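Local coordinates for protein adhesin (Streptococcus sanguinis SK1 = NCTC 7863, PDB 6VS7) that probably mediates streptococcal attachment to host sialylated glycans through its Siglec-like domains, at residues A[40-45]-A[96-101]. Sequence-based numbering, arbitrary orientation.
Sequences VRNIEG and YTKYVR
Arg41 and Tyr99 pair through both backbone amides: Arg41 N to Tyr99 O and Tyr99 N to Arg41 O each measure 2.9 Å and are nearly straight, which identifies an antiparallel hydrogen-bonded pair. At the next step, Asn42 opposite Lys98, a side-chain bond is added: Lys98 NZ gives a hydrogen bond of 2.8 Å to Asn42 OD1, arriving from above the amide plane, 41° out of it. A bend at chi2 brings the otherwise extended lysine tail alongside the asparagine, where NZ meets OD1, and Asp53 grips both ends, accepting from Lys98 NZ through its backbone carbonyl O and from Asn42 ND2 through its carboxylate. One residue further on, a water continues the link, accepting from Ile43 N at 2.9 Å and donating to Thr97 O. The pairing joins edge strand 35-41 to strand 95-104 in a mixed four-stranded sheet of the N-terminal Siglec-like domain. On one face of this sheet the Arg41 and Arg101 guanidinium groups approach, Arg41 NH2 standing 3.7 Å from Arg101 NH1 with the planes 59° apart. Asp47, salt-bridged to Arg101 NH2, and the carbonyls of Thr110, accepting from Arg101 NE, and Ala46, accepting from Arg41 NH2, probably offset the like charges; a water bridges the pair weakly. Ile43 CD1, from the loop, sits over one face of the Tyr99 ring, which lies on the Arg41 side of the sheet; at 4.1 Å from the centroid and 8° off the normal this is a CH-pi contact, and Leu112 touches both residues. On the opposite face Val40 CG2 meets Val100 CG2 at 4.3 Å.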
loop_
_atom_site.group_PDB
_atom_site.type_symbol
_atom_site.label_atom_id
_atom_site.label_comp_id
_atom_site.label_asym_id
_atom_site.label_seq_id
_atom_site.Cartn_x
_atom_site.Cartn_y
_atom_site.Cartn_z
ATOM N N VAL A 40 47.940 -2.703 -22.574
ATOM C CA VAL A 40 47.841 -2.545 -21.132
ATOM C C VAL A 40 48.824 -3.494 -20.497
ATOM O O VAL A 40 48.740 -4.650 -20.693
ATOM C CB VAL A 40 46.431 -2.834 -20.619
ATOM C CG1 VAL A 40 46.303 -2.459 -19.166
ATOM C CG2 VAL A 40 45.424 -2.133 -21.469
ATOM N N ARG A 41 49.754 -2.973 -19.756
ATOM C CA ARG A 41 50.762 -3.763 -19.133
ATOM C C ARG A 41 51.259 -3.309 -17.796
ATOM O O ARG A 41 51.020 -2.233 -17.391
ATOM C CB ARG A 41 51.972 -3.824 -20.040
ATOM C CG ARG A 41 52.426 -2.502 -20.600
ATOM C CD ARG A 41 53.827 -2.188 -20.212
ATOM N NE ARG A 41 54.849 -2.356 -21.170
ATOM C CZ ARG A 41 56.139 -2.580 -20.954
ATOM N NH1 ARG A 41 56.675 -2.735 -19.785
ATOM N NH2 ARG A 41 56.880 -2.645 -21.979
ATOM N N ASN A 42 51.991 -4.190 -17.156
ATOM C CA ASN A 42 52.684 -3.930 -15.919
ATOM C C ASN A 42 53.883 -3.031 -16.220
ATOM O O ASN A 42 54.406 -3.073 -17.229
ATOM C CB ASN A 42 53.228 -5.212 -15.353
ATOM C CG ASN A 42 52.201 -6.021 -14.662
ATOM O OD1 ASN A 42 51.060 -5.793 -14.798
ATOM N ND2 ASN A 42 52.633 -6.955 -13.904
ATOM N N ILE A 43 54.368 -2.282 -15.300
ATOM C CA ILE A 43 55.479 -1.382 -15.599
ATOM C C ILE A 43 56.753 -2.167 -15.907
ATOM O O ILE A 43 57.480 -1.848 -16.854
ATOM C CB ILE A 43 55.699 -0.374 -14.458
ATOM C CG1 ILE A 43 56.897 0.534 -14.777
ATOM C CG2 ILE A 43 55.870 -1.088 -13.133
ATOM C CD1 ILE A 43 56.650 1.488 -15.939
ATOM N N GLU A 44 57.051 -3.182 -15.124
ATOM C CA GLU A 44 58.276 -3.945 -15.302
ATOM C C GLU A 44 58.364 -4.701 -16.607
ATOM O O GLU A 44 57.402 -5.173 -17.099
ATOM C CB GLU A 44 58.520 -4.906 -14.143
ATOM C CG GLU A 44 59.817 -5.722 -14.286
ATOM C CD GLU A 44 61.130 -5.164 -13.633
ATOM O OE1 GLU A 44 61.096 -4.179 -12.852
ATOM O OE2 GLU A 44 62.211 -5.744 -13.910
ATOM N N GLY A 45 59.563 -4.835 -17.127
ATOM C CA GLY A 45 59.761 -5.526 -18.384
ATOM C C GLY A 45 60.311 -4.601 -19.453
ATOM O O GLY A 45 60.300 -3.377 -19.331
ATOM N N TYR A 96 46.244 -1.705 -8.127
ATOM C CA TYR A 96 47.115 -2.019 -9.258
ATOM C C TYR A 96 47.274 -0.788 -10.129
ATOM O O TYR A 96 46.276 -0.256 -10.629
ATOM C CB TYR A 96 46.525 -3.155 -10.095
ATOM C CG TYR A 96 46.252 -4.434 -9.344
ATOM C CD1 TYR A 96 47.230 -5.417 -9.241
ATOM C CD2 TYR A 96 45.013 -4.674 -8.760
ATOM C CE1 TYR A 96 46.988 -6.603 -8.567
ATOM C CE2 TYR A 96 44.767 -5.859 -8.065
ATOM C CZ TYR A 96 45.751 -6.820 -7.989
ATOM O OH TYR A 96 45.507 -7.993 -7.324
ATOM N N THR A 97 48.509 -0.353 -10.361
ATOM C CA THR A 97 48.756 0.693 -11.348
ATOM C C THR A 97 49.221 0.026 -12.641
ATOM O O THR A 97 50.263 -0.640 -12.653
ATOM C CB THR A 97 49.778 1.708 -10.842
ATOM O OG1 THR A 97 49.336 2.268 -9.597
ATOM C CG2 THR A 97 49.943 2.824 -11.862
ATOM N N LYS A 98 48.433 0.181 -13.718
ATOM C CA LYS A 98 48.694 -0.450 -15.011
ATOM C C LYS A 98 48.875 0.609 -16.092
ATOM O O LYS A 98 48.193 1.635 -16.087
ATOM C CB LYS A 98 47.558 -1.406 -15.417
ATOM C CG LYS A 98 47.233 -2.455 -14.349
ATOM C CD LYS A 98 48.448 -3.334 -14.044
ATOM C CE LYS A 98 48.064 -4.542 -13.207
ATOM N NZ LYS A 98 49.237 -5.357 -12.762
ATOM N N TYR A 99 49.793 0.354 -17.023
ATOM C CA TYR A 99 50.217 1.364 -17.977
ATOM C C TYR A 99 49.591 1.096 -19.333
ATOM O O TYR A 99 49.483 -0.055 -19.763
ATOM C CB TYR A 99 51.745 1.414 -18.055
ATOM C CG TYR A 99 52.283 1.957 -16.745
ATOM C CD1 TYR A 99 52.338 1.151 -15.601
ATOM C CD2 TYR A 99 52.637 3.298 -16.628
ATOM C CE1 TYR A 99 52.775 1.657 -14.394
ATOM C CE2 TYR A 99 53.071 3.820 -15.429
ATOM C CZ TYR A 99 53.138 3.002 -14.325
ATOM O OH TYR A 99 53.568 3.542 -13.147
ATOM N N VAL A 100 49.151 2.163 -19.988
ATOM C CA VAL A 100 48.420 2.055 -21.246
ATOM C C VAL A 100 49.251 2.746 -22.315
ATOM O O VAL A 100 49.699 3.883 -22.127
ATOM C CB VAL A 100 46.998 2.648 -21.154
ATOM C CG1 VAL A 100 46.300 2.605 -22.502
ATOM C CG2 VAL A 100 46.155 1.860 -20.139
ATOM N N ARG A 101 49.494 2.038 -23.411
ATOM C CA ARG A 101 50.286 2.564 -24.509
ATOM C C ARG A 101 49.515 2.438 -25.810
ATOM O O ARG A 101 48.704 1.528 -25.979
ATOM C CB ARG A 101 51.615 1.823 -24.633
ATOM C CG ARG A 101 52.476 1.896 -23.385
ATOM C CD ARG A 101 53.767 1.137 -23.598
ATOM N NE ARG A 101 54.734 1.937 -24.326
ATOM C CZ ARG A 101 55.995 1.577 -24.539
ATOM N NH1 ARG A 101 56.447 0.410 -24.099
ATOM N NH2 ARG A 101 56.806 2.386 -25.197
HETATM O O HOH W 1 54.792 -2.290 -24.568
HETATM O O HOH W 2 52.482 -1.908 -13.178
#